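Local coordinates for L-ornithine 5-monooxygenase (Pseudomonas aeruginosa, PDB 3S5W), which uses FAD, NADPH and oxygen to hydroxylate the side-chain amine of L-ornithine, the first step towards the hydroxamate groups of the siderophore pyoverdin, at residues Tyr70-Glu82 and Arg206-Ala218. Numbering follows the deposited sequence.
Sequences YRWHGNTLVSQSE and RVFHHSQYLEHMA. With FAD (flavin-adenine dinucleotide), chain C.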
ATOM      1  N   TYR A  70     -13.395   8.060   0.234  1.00 27.01           N
ATOM      2  CA  TYR A  70     -12.147   7.413  -0.235  1.00 26.85           C
ATOM      3  C   TYR A  70     -10.948   8.364  -0.359  1.00 25.41           C
ATOM      4  O   TYR A  70     -11.026   9.403  -1.017  1.00 23.94           O
ATOM      5  CB  TYR A  70     -12.354   6.684  -1.572  1.00 26.48           C
ATOM      6  CG  TYR A  70     -11.038   6.096  -2.042  1.00 27.82           C
ATOM      7  CD1 TYR A  70     -10.234   6.783  -2.958  1.00 27.00           C
ATOM      8  CD2 TYR A  70     -10.552   4.892  -1.495  1.00 24.91           C
ATOM      9  CE1 TYR A  70      -9.003   6.273  -3.351  1.00 27.53           C
ATOM     10  CE2 TYR A  70      -9.322   4.360  -1.901  1.00 23.54           C
ATOM     11  CZ  TYR A  70      -8.547   5.070  -2.810  1.00 26.60           C
ATOM     12  OH  TYR A  70      -7.332   4.556  -3.171  1.00 23.89           O
ATOM     13  N   ARG A  71      -9.840   7.988   0.276  1.00 25.60           N
ATOM     14  CA  ARG A  71      -8.551   8.633   0.036  1.00 26.08           C
ATOM     15  C   ARG A  71      -7.489   7.545  -0.125  1.00 25.02           C
ATOM     16  O   ARG A  71      -7.592   6.470   0.461  1.00 25.04           O
ATOM     17  CB  ARG A  71      -8.171   9.583   1.173  1.00 26.47           C
ATOM     18  CG  ARG A  71      -9.102  10.807   1.339  1.00 32.28           C
ATOM     19  CD  ARG A  71      -8.544  11.805   2.361  1.00 39.34           C
ATOM     20  NE  ARG A  71      -8.555  11.234   3.710  1.00 45.21           N
ATOM     21  CZ  ARG A  71      -7.730  11.591   4.697  1.00 46.97           C
ATOM     22  NH1 ARG A  71      -6.803  12.520   4.512  1.00 50.83           N
ATOM     23  NH2 ARG A  71      -7.824  11.007   5.869  1.00 47.63           N
ATOM     24  N   TRP A  72      -6.490   7.833  -0.952  1.00 24.37           N
ATOM     25  CA  TRP A  72      -5.390   6.899  -1.212  1.00 23.30           C
ATOM     26  C   TRP A  72      -4.335   7.152  -0.134  1.00 23.94           C
ATOM     27  O   TRP A  72      -3.569   8.113  -0.240  1.00 21.71           O
ATOM     28  CB  TRP A  72      -4.852   7.149  -2.623  1.00 23.43           C
ATOM     29  CG  TRP A  72      -3.687   6.253  -3.040  1.00 24.17           C
ATOM     30  CD1 TRP A  72      -3.645   4.884  -3.016  1.00 25.31           C
ATOM     31  CD2 TRP A  72      -2.424   6.689  -3.583  1.00 22.90           C
ATOM     32  NE1 TRP A  72      -2.409   4.437  -3.481  1.00 23.69           N
ATOM     33  CE2 TRP A  72      -1.650   5.526  -3.834  1.00 24.26           C
ATOM     34  CE3 TRP A  72      -1.868   7.949  -3.854  1.00 22.84           C
ATOM     35  CZ2 TRP A  72      -0.353   5.586  -4.361  1.00 21.66           C
ATOM     36  CZ3 TRP A  72      -0.567   8.015  -4.360  1.00 22.85           C
ATOM     37  CH2 TRP A  72       0.171   6.844  -4.623  1.00 22.68           C
ATOM     38  N   HIS A  73      -4.330   6.311   0.912  1.00 23.13           N
ATOM     39  CA  HIS A  73      -3.448   6.467   2.090  1.00 23.82           C
ATOM     40  C   HIS A  73      -3.503   7.886   2.612  1.00 23.78           C
ATOM     41  O   HIS A  73      -2.462   8.581   2.738  1.00 23.36           O
ATOM     42  CB  HIS A  73      -1.988   6.045   1.752  1.00 23.56           C
ATOM     43  CG  HIS A  73      -1.921   4.745   1.028  1.00 24.75           C
ATOM     44  ND1 HIS A  73      -2.279   3.557   1.624  1.00 29.17           N
ATOM     45  CD2 HIS A  73      -1.591   4.443  -0.248  1.00 26.84           C
ATOM     46  CE1 HIS A  73      -2.178   2.577   0.744  1.00 29.60           C
ATOM     47  NE2 HIS A  73      -1.767   3.088  -0.402  1.00 27.93           N
ATOM     48  N   GLY A  74      -4.728   8.337   2.901  1.00 23.93           N
ATOM     49  CA  GLY A  74      -4.963   9.770   3.054  1.00 23.98           C
ATOM     50  C   GLY A  74      -4.237  10.362   4.232  1.00 24.08           C
ATOM     51  O   GLY A  74      -3.849  11.533   4.198  1.00 22.81           O
ATOM     52  N   ASN A  75      -4.025   9.558   5.278  1.00 22.85           N
ATOM     53  CA  ASN A  75      -3.306  10.071   6.455  1.00 24.66           C
ATOM     54  C   ASN A  75      -1.770  10.159   6.285  1.00 23.85           C
ATOM     55  O   ASN A  75      -1.058  10.589   7.199  1.00 24.20           O
ATOM     56  CB  ASN A  75      -3.738   9.354   7.749  1.00 25.20           C
ATOM     57  CG  ASN A  75      -5.166   9.738   8.165  1.00 28.95           C
ATOM     58  OD1 ASN A  75      -5.582  10.875   7.952  1.00 32.63           O
ATOM     59  ND2 ASN A  75      -5.909   8.806   8.730  1.00 29.65           N
ATOM     60  N   THR A  76      -1.289   9.819   5.090  1.00 23.15           N
ATOM     61  CA  THR A  76       0.151   9.972   4.777  1.00 22.81           C
ATOM     62  C   THR A  76       0.404  11.114   3.791  1.00 24.18           C
ATOM     63  O   THR A  76       1.560  11.330   3.388  1.00 22.66           O
ATOM     64  CB  THR A  76       0.776   8.698   4.192  1.00 22.54           C
ATOM     65  OG1 THR A  76       0.264   8.427   2.863  1.00 22.34           O
ATOM     66  CG2 THR A  76       0.557   7.489   5.122  1.00 20.49           C
ATOM     67  N   LEU A  77      -0.662  11.835   3.411  1.00 24.99           N
ATOM     68  CA  LEU A  77      -0.542  12.830   2.326  1.00 26.45           C
ATOM     69  C   LEU A  77       0.003  14.156   2.858  1.00 27.31           C
ATOM     70  O   LEU A  77      -0.693  15.192   2.875  1.00 28.16           O
ATOM     71  CB  LEU A  77      -1.868  13.000   1.568  1.00 27.30           C
ATOM     72  CG  LEU A  77      -2.382  11.735   0.858  1.00 27.31           C
ATOM     73  CD1 LEU A  77      -3.833  11.903   0.310  1.00 26.36           C
ATOM     74  CD2 LEU A  77      -1.423  11.369  -0.291  1.00 29.31           C
ATOM     75  N   VAL A  78       1.254  14.123   3.295  1.00 26.74           N
ATOM     76  CA  VAL A  78       1.898  15.321   3.820  1.00 28.42           C
ATOM     77  C   VAL A  78       2.333  16.188   2.642  1.00 29.15           C
ATOM     78  O   VAL A  78       2.385  15.728   1.486  1.00 28.26           O
ATOM     79  CB  VAL A  78       3.113  15.011   4.758  1.00 28.56           C
ATOM     80  CG1 VAL A  78       2.653  14.186   5.958  1.00 28.24           C
ATOM     81  CG2 VAL A  78       4.207  14.238   4.018  1.00 29.52           C
ATOM     82  N   SER A  79       2.637  17.439   2.951  1.00 30.65           N
ATOM     83  CA  SER A  79       3.005  18.435   1.941  1.00 33.53           C
ATOM     84  C   SER A  79       4.165  17.936   1.037  1.00 33.62           C
ATOM     85  O   SER A  79       4.078  18.044  -0.182  1.00 34.42           O
ATOM     86  CB  SER A  79       3.318  19.771   2.644  1.00 32.98           C
ATOM     87  OG  SER A  79       3.906  20.658   1.736  1.00 37.25           O
ATOM     88  N   GLN A  80       5.225  17.382   1.629  1.00 34.48           N
ATOM     89  CA  GLN A  80       6.294  16.716   0.837  1.00 36.72           C
ATOM     90  C   GLN A  80       6.066  15.197   0.729  1.00 37.13           C
ATOM     91  O   GLN A  80       6.565  14.384   1.562  1.00 36.77           O
ATOM     92  CB  GLN A  80       7.724  17.034   1.343  1.00 37.27           C
ATOM     93  CG  GLN A  80       8.882  16.267   0.601  1.00 39.97           C
ATOM     94  CD  GLN A  80       8.972  16.616  -0.895  1.00 43.66           C
ATOM     95  OE1 GLN A  80       8.960  17.794  -1.269  1.00 45.23           O
ATOM     96  NE2 GLN A  80       9.065  15.590  -1.753  1.00 41.65           N
ATOM     97  N   SER A  81       5.305  14.824  -0.304  1.00 35.92           N
ATOM     98  CA  SER A  81       5.067  13.424  -0.588  1.00 34.77           C
ATOM     99  C   SER A  81       4.900  13.287  -2.099  1.00 33.64           C
ATOM    100  O   SER A  81       3.808  13.437  -2.638  1.00 33.54           O
ATOM    101  CB  SER A  81       3.872  12.881   0.204  1.00 34.28           C
ATOM    102  OG  SER A  81       2.705  13.663   0.029  1.00 37.99           O
ATOM    103  N   GLU A  82       6.029  13.067  -2.761  1.00 31.55           N
ATOM    104  CA  GLU A  82       6.106  12.866  -4.196  1.00 30.55           C
ATOM    105  C   GLU A  82       5.800  11.404  -4.548  1.00 28.29           C
ATOM    106  O   GLU A  82       6.258  10.493  -3.870  1.00 26.29           O
ATOM    107  CB  GLU A  82       7.527  13.212  -4.657  1.00 31.96           C
ATOM    108  CG  GLU A  82       7.660  13.508  -6.133  1.00 36.98           C
ATOM    109  CD  GLU A  82       9.045  14.062  -6.485  1.00 41.76           C
ATOM    110  OE1 GLU A  82      10.028  13.288  -6.531  1.00 42.68           O
ATOM    111  OE2 GLU A  82       9.132  15.285  -6.703  1.00 44.65           O
ATOM    112  N   ARG A 206      -0.062   8.163  22.058  1.00 27.73           N
ATOM    113  CA  ARG A 206       1.303   8.704  21.846  1.00 28.07           C
ATOM    114  C   ARG A 206       2.182   7.870  20.884  1.00 26.97           C
ATOM    115  O   ARG A 206       3.241   8.325  20.457  1.00 27.24           O
ATOM    116  CB  ARG A 206       2.011   8.860  23.201  1.00 26.60           C
ATOM    117  CG  ARG A 206       1.287   9.897  24.078  1.00 29.25           C
ATOM    118  CD  ARG A 206       1.827   9.943  25.478  1.00 29.62           C
ATOM    119  NE  ARG A 206       1.647   8.678  26.198  1.00 30.34           N
ATOM    120  CZ  ARG A 206       2.004   8.506  27.470  1.00 31.59           C
ATOM    121  NH1 ARG A 206       2.523   9.532  28.145  1.00 32.40           N
ATOM    122  NH2 ARG A 206       1.848   7.328  28.064  1.00 31.35           N
ATOM    123  N   VAL A 207       1.758   6.643  20.603  1.00 26.23           N
ATOM    124  CA  VAL A 207       2.466   5.743  19.699  1.00 25.99           C
ATOM    125  C   VAL A 207       1.548   5.420  18.541  1.00 25.65           C
ATOM    126  O   VAL A 207       0.418   4.972  18.746  1.00 25.83           O
ATOM    127  CB  VAL A 207       2.899   4.425  20.423  1.00 25.22           C
ATOM    128  CG1 VAL A 207       3.662   3.488  19.465  1.00 25.90           C
ATOM    129  CG2 VAL A 207       3.785   4.759  21.623  1.00 26.27           C
ATOM    130  N   PHE A 208       1.994   5.679  17.328  1.00 23.90           N
ATOM    131  CA  PHE A 208       1.145   5.437  16.166  1.00 24.09           C
ATOM    132  C   PHE A 208       1.947   5.124  14.945  1.00 23.58           C
ATOM    133  O   PHE A 208       3.073   5.598  14.818  1.00 22.85           O
ATOM    134  CB  PHE A 208       0.200   6.636  15.888  1.00 24.11           C
ATOM    135  CG  PHE A 208       0.889   7.971  15.774  1.00 24.41           C
ATOM    136  CD1 PHE A 208       1.159   8.745  16.906  1.00 25.41           C
ATOM    137  CD2 PHE A 208       1.229   8.480  14.534  1.00 24.16           C
ATOM    138  CE1 PHE A 208       1.763   9.996  16.793  1.00 25.56           C
ATOM    139  CE2 PHE A 208       1.836   9.735  14.414  1.00 22.30           C
ATOM    140  CZ  PHE A 208       2.093  10.494  15.532  1.00 24.36           C
ATOM    141  N   HIS A 209       1.367   4.325  14.065  1.00 22.55           N
ATOM    142  CA  HIS A 209       2.013   3.939  12.810  1.00 23.62           C
ATOM    143  C   HIS A 209       1.889   5.099  11.811  1.00 23.72           C
ATOM    144  O   HIS A 209       0.912   5.886  11.855  1.00 22.94           O
ATOM    145  CB  HIS A 209       1.399   2.631  12.261  1.00 23.39           C
ATOM    146  CG  HIS A 209       2.023   2.138  10.991  1.00 23.71           C
ATOM    147  ND1 HIS A 209       3.096   1.261  10.960  1.00 26.04           N
ATOM    148  CD2 HIS A 209       1.700   2.371   9.702  1.00 20.17           C
ATOM    149  CE1 HIS A 209       3.405   0.984   9.703  1.00 18.95           C
ATOM    150  NE2 HIS A 209       2.558   1.631   8.924  1.00 27.95           N
ATOM    151  N   HIS A 210       2.903   5.222  10.951  1.00 23.63           N
ATOM    152  CA  HIS A 210       2.959   6.313   9.985  1.00 23.49           C
ATOM    153  C   HIS A 210       1.674   6.386   9.135  1.00 23.65           C
ATOM    154  O   HIS A 210       1.306   7.475   8.694  1.00 24.52           O
ATOM    155  CB  HIS A 210       4.185   6.166   9.075  1.00 23.83           C
ATOM    156  CG  HIS A 210       4.255   7.197   7.992  1.00 22.77           C
ATOM    157  ND1 HIS A 210       3.902   6.924   6.686  1.00 24.27           N
ATOM    158  CD2 HIS A 210       4.636   8.497   8.019  1.00 26.36           C
ATOM    159  CE1 HIS A 210       4.071   8.015   5.951  1.00 23.64           C
ATOM    160  NE2 HIS A 210       4.504   8.983   6.737  1.00 27.31           N
ATOM    161  N   SER A 211       1.025   5.243   8.888  1.00 23.88           N
ATOM    162  CA  SER A 211      -0.242   5.199   8.134  1.00 24.40           C
ATOM    163  C   SER A 211      -1.338   6.091   8.759  1.00 25.51           C
ATOM    164  O   SER A 211      -2.285   6.447   8.072  1.00 25.46           O
ATOM    165  CB  SER A 211      -0.760   3.750   7.990  1.00 24.89           C
ATOM    166  OG  SER A 211      -1.020   3.213   9.300  1.00 25.79           O
ATOM    167  N   GLN A 212      -1.196   6.448  10.042  1.00 25.00           N
ATOM    168  CA  GLN A 212      -2.140   7.356  10.725  1.00 26.66           C
ATOM    169  C   GLN A 212      -1.555   8.734  11.047  1.00 26.56           C
ATOM    170  O   GLN A 212      -2.078   9.469  11.892  1.00 26.80           O
ATOM    171  CB  GLN A 212      -2.690   6.668  11.993  1.00 27.79           C
ATOM    172  CG  GLN A 212      -3.629   5.517  11.630  1.00 30.82           C
ATOM    173  CD  GLN A 212      -4.936   6.008  11.007  1.00 37.47           C
ATOM    174  OE1 GLN A 212      -5.129   5.911   9.800  1.00 40.87           O
ATOM    175  NE2 GLN A 212      -5.827   6.581  11.838  1.00 39.16           N
ATOM    176  N   TYR A 213      -0.479   9.104  10.349  1.00 25.24           N
ATOM    177  CA  TYR A 213       0.310  10.285  10.734  1.00 25.13           C
ATOM    178  C   TYR A 213      -0.544  11.562  10.889  1.00 25.87           C
ATOM    179  O   TYR A 213      -0.512  12.231  11.927  1.00 25.15           O
ATOM    180  CB  TYR A 213       1.435  10.494   9.695  1.00 24.36           C
ATOM    181  CG  TYR A 213       2.266  11.714   9.908  1.00 24.54           C
ATOM    182  CD1 TYR A 213       1.916  12.940   9.295  1.00 25.88           C
ATOM    183  CD2 TYR A 213       3.419  11.669  10.718  1.00 25.56           C
ATOM    184  CE1 TYR A 213       2.695  14.102   9.496  1.00 26.38           C
ATOM    185  CE2 TYR A 213       4.207  12.830  10.916  1.00 25.01           C
ATOM    186  CZ  TYR A 213       3.841  14.034  10.291  1.00 23.28           C
ATOM    187  OH  TYR A 213       4.582  15.165  10.476  1.00 25.51           O
ATOM    188  N   LEU A 214      -1.304  11.897   9.851  1.00 27.28           N
ATOM    189  CA  LEU A 214      -2.030  13.182   9.823  1.00 28.82           C
ATOM    190  C   LEU A 214      -3.128  13.250  10.880  1.00 30.28           C
ATOM    191  O   LEU A 214      -3.409  14.317  11.438  1.00 31.27           O
ATOM    192  CB  LEU A 214      -2.574  13.462   8.420  1.00 28.86           C
ATOM    193  CG  LEU A 214      -1.561  14.082   7.437  1.00 27.83           C
ATOM    194  CD1 LEU A 214      -2.172  14.217   6.035  1.00 27.62           C
ATOM    195  CD2 LEU A 214      -0.999  15.426   7.910  1.00 29.70           C
ATOM    196  N   GLU A 215      -3.691  12.092  11.197  1.00 31.59           N
ATOM    197  CA  GLU A 215      -4.738  11.979  12.226  1.00 34.11           C
ATOM    198  C   GLU A 215      -4.214  12.324  13.634  1.00 34.05           C
ATOM    199  O   GLU A 215      -4.908  12.975  14.419  1.00 33.67           O
ATOM    200  CB  GLU A 215      -5.351  10.568  12.204  1.00 34.66           C
ATOM    201  CG  GLU A 215      -6.460  10.352  13.238  1.00 40.75           C
ATOM    202  CD  GLU A 215      -7.805  10.927  12.778  1.00 48.91           C
ATOM    203  OE1 GLU A 215      -7.818  11.931  12.008  1.00 50.86           O
ATOM    204  OE2 GLU A 215      -8.851  10.359  13.170  1.00 52.74           O
ATOM    205  N   HIS A 216      -2.984  11.921  13.933  1.00 33.59           N
ATOM    206  CA  HIS A 216      -2.394  12.162  15.251  1.00 34.62           C
ATOM    207  C   HIS A 216      -1.662  13.468  15.335  1.00 35.92           C
ATOM    208  O   HIS A 216      -1.589  14.041  16.415  1.00 36.67           O
ATOM    209  CB  HIS A 216      -1.438  11.050  15.637  1.00 34.14           C
ATOM    210  CG  HIS A 216      -2.128   9.796  16.016  1.00 34.97           C
ATOM    211  ND1 HIS A 216      -2.490   8.843  15.089  1.00 35.18           N
ATOM    212  CD2 HIS A 216      -2.543   9.339  17.219  1.00 35.17           C
ATOM    213  CE1 HIS A 216      -3.111   7.855  15.706  1.00 35.21           C
ATOM    214  NE2 HIS A 216      -3.145   8.125  16.998  1.00 35.03           N
ATOM    215  N   MET A 217      -1.100  13.930  14.217  1.00 36.38           N
ATOM    216  CA  MET A 217      -0.399  15.196  14.222  1.00 38.12           C
ATOM    217  C   MET A 217      -1.354  16.414  14.215  1.00 40.31           C
ATOM    218  O   MET A 217      -0.946  17.520  14.576  1.00 41.52           O
ATOM    219  CB  MET A 217       0.635  15.255  13.098  1.00 36.88           C
ATOM    220  CG  MET A 217       1.798  14.265  13.286  1.00 34.58           C
ATOM    221  SD  MET A 217       2.722  14.388  14.862  1.00 34.01           S
ATOM    222  CE  MET A 217       3.308  16.077  14.794  1.00 32.41           C
ATOM    223  N   ALA A 218      -2.625  16.203  13.864  1.00 42.48           N
ATOM    224  CA  ALA A 218      -3.606  17.317  13.790  1.00 44.23           C
ATOM    225  C   ALA A 218      -3.959  17.926  15.162  1.00 45.08           C
ATOM    226  O   ALA A 218      -4.039  17.214  16.174  1.00 46.62           O
ATOM    227  CB  ALA A 218      -4.878  16.887  13.032  1.00 44.14           C
TER
HETATM  228  PA  FAD C 450      -4.803  -0.152  -1.314  1.00 23.63           P
HETATM  229  O1A FAD C 450      -4.141  -0.308   0.003  1.00 19.77           O
HETATM  230  O2A FAD C 450      -4.492   1.159  -2.056  1.00 19.53           O
HETATM  231  O5B FAD C 450      -6.416  -0.242  -1.132  1.00 23.66           O
HETATM  232  C5B FAD C 450      -6.961  -1.241  -0.303  1.00 21.39           C
HETATM  233  C4B FAD C 450      -8.380  -0.775  -0.027  1.00 23.22           C
HETATM  234  O4B FAD C 450      -9.024  -1.795   0.687  1.00 26.67           O
HETATM  235  C3B FAD C 450      -8.381   0.455   0.875  1.00 23.62           C
HETATM  236  O3B FAD C 450      -9.060   1.518   0.236  1.00 24.22           O
HETATM  237  C2B FAD C 450      -9.097  -0.004   2.151  1.00 24.49           C
HETATM  238  O2B FAD C 450     -10.021   0.966   2.633  1.00 27.34           O
HETATM  239  C1B FAD C 450      -9.859  -1.201   1.669  1.00 25.52           C
HETATM  240  N9A FAD C 450     -10.075  -2.256   2.653  1.00 27.25           N
HETATM  241  C8A FAD C 450      -9.133  -2.892   3.456  1.00 30.44           C
HETATM  242  N7A FAD C 450      -9.783  -3.867   4.158  1.00 29.15           N
HETATM  243  C5A FAD C 450     -11.091  -3.860   3.784  1.00 28.77           C
HETATM  244  C6A FAD C 450     -12.183  -4.632   4.178  1.00 30.58           C
HETATM  245  N6A FAD C 450     -12.003  -5.751   4.899  1.00 28.73           N
HETATM  246  N1A FAD C 450     -13.423  -4.362   3.603  1.00 28.54           N
HETATM  247  C2A FAD C 450     -13.601  -3.375   2.655  1.00 27.82           C
HETATM  248  N3A FAD C 450     -12.513  -2.604   2.259  1.00 25.41           N
HETATM  249  C4A FAD C 450     -11.285  -2.853   2.825  1.00 28.24           C
HETATM  250  N1  FAD C 450       3.025   2.478  -5.012  1.00 22.48           N
HETATM  251  C2  FAD C 450       3.574   3.065  -6.146  1.00 25.26           C
HETATM  252  O2  FAD C 450       3.654   2.435  -7.187  1.00 23.60           O
HETATM  253  N3  FAD C 450       4.037   4.363  -6.112  1.00 25.57           N
HETATM  254  C4  FAD C 450       3.958   5.120  -4.969  1.00 28.10           C
HETATM  255  O4  FAD C 450       4.345   6.300  -4.999  1.00 26.10           O
HETATM  256  C4X FAD C 450       3.418   4.529  -3.811  1.00 25.20           C
HETATM  257  N5  FAD C 450       3.342   5.259  -2.633  1.00 26.11           N
HETATM  258  C5X FAD C 450       2.822   4.672  -1.491  1.00 27.52           C
HETATM  259  C6  FAD C 450       2.752   5.421  -0.307  1.00 29.83           C
HETATM  260  C7  FAD C 450       2.237   4.862   0.855  1.00 29.86           C
HETATM  261  C7M FAD C 450       2.203   5.725   2.091  1.00 32.40           C
HETATM  262  C8  FAD C 450       1.815   3.537   0.840  1.00 28.19           C
HETATM  263  C8M FAD C 450       1.245   2.868   2.058  1.00 31.03           C
HETATM  264  C9  FAD C 450       1.878   2.785  -0.328  1.00 26.97           C
HETATM  265  C9A FAD C 450       2.365   3.346  -1.516  1.00 26.84           C
HETATM  266  N10 FAD C 450       2.440   2.604  -2.701  1.00 23.80           N
HETATM  267  C10 FAD C 450       2.984   3.196  -3.836  1.00 24.18           C
HETATM  268  C1' FAD C 450       2.025   1.167  -2.775  1.00 23.37           C
HETATM  269  C2' FAD C 450       0.500   0.940  -2.731  1.00 23.22           C
HETATM  270  O2' FAD C 450       0.368  -0.373  -2.175  1.00 24.65           O
HETATM  271  C3' FAD C 450      -0.067   0.976  -4.143  1.00 24.06           C
HETATM  272  O3' FAD C 450       0.208   2.229  -4.800  1.00 23.72           O
HETATM  273  C4' FAD C 450      -1.605   0.793  -4.147  1.00 22.97           C
HETATM  274  O4' FAD C 450      -2.185   1.675  -3.194  1.00 23.37           O
HETATM  275  C5' FAD C 450      -2.083  -0.670  -3.953  1.00 23.29           C
HETATM  276  O5' FAD C 450      -3.444  -0.717  -4.339  1.00 26.29           O
HETATM  277  P   FAD C 450      -4.506  -1.761  -3.705  1.00 24.11           P
HETATM  278  O1P FAD C 450      -5.845  -1.351  -4.268  1.00 22.80           O
HETATM  279  O2P FAD C 450      -3.999  -3.143  -4.014  1.00 20.51           O
HETATM  280  O3P FAD C 450      -4.429  -1.467  -2.139  1.00 21.18           O
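Asn75, in the short 3-10 turn 74-76, backs onto the first turn of helix 213-217, its CA 4.8 Å from that of Leu214. One backbone bond joins them: Leu214 N donates to Asn75 O over 3.0 Å, so the loop carbonyl takes up an amide of the helix's opening turn. The CB of Asn75 rests on Ser211 O at 3.3 Å. With its CG anti to the carbonyl carbon (chi1 -70°), the amide reaches Gln212, the N-cap residue, whose bent chain brings OE1 within 3.2 Å of Asn75 ND2. That bond leaves nearly in the Asn75 amide plane but meets OE1 from above its carbonyl plane, the two amides standing 75° apart. On the other branch, Arg71 NH2 donates to Asn75 OD1, so the amide is held at both ends. The Leu214 side chain crosses that of Asn75 at a slant, its CD1 3.6 Å from Leu77 O and close to Gly74 O as well. Further along the loop, Val78 CG1 presses on the CE1 side of Tyr213 at 3.5 Å, and separately Thr76 CG2 meets His210 CE1. Thr76 OG1 points back into its own turn to bond His73 O, and also bonds Arg126.

The same loop takes part in binding the flavin: Trp72 NE1 donates to FAD O4' at 2.8 Å, and the His73 ring lies with one face over FAD C8M. The contact therefore ties an FAD-binding loop to the edge strand and first helix of the parallel-sheet region that holds the NADP(+) site. Helix 126-137 flanks the loop, while strand 207-209, at the edge of the parallel sheet beside strand 368-371, leads into helix 213-217; Tyr213 OH bonds Asp245 on helix 237-249, and His210 touches Ser238 of the NADP(+) site there.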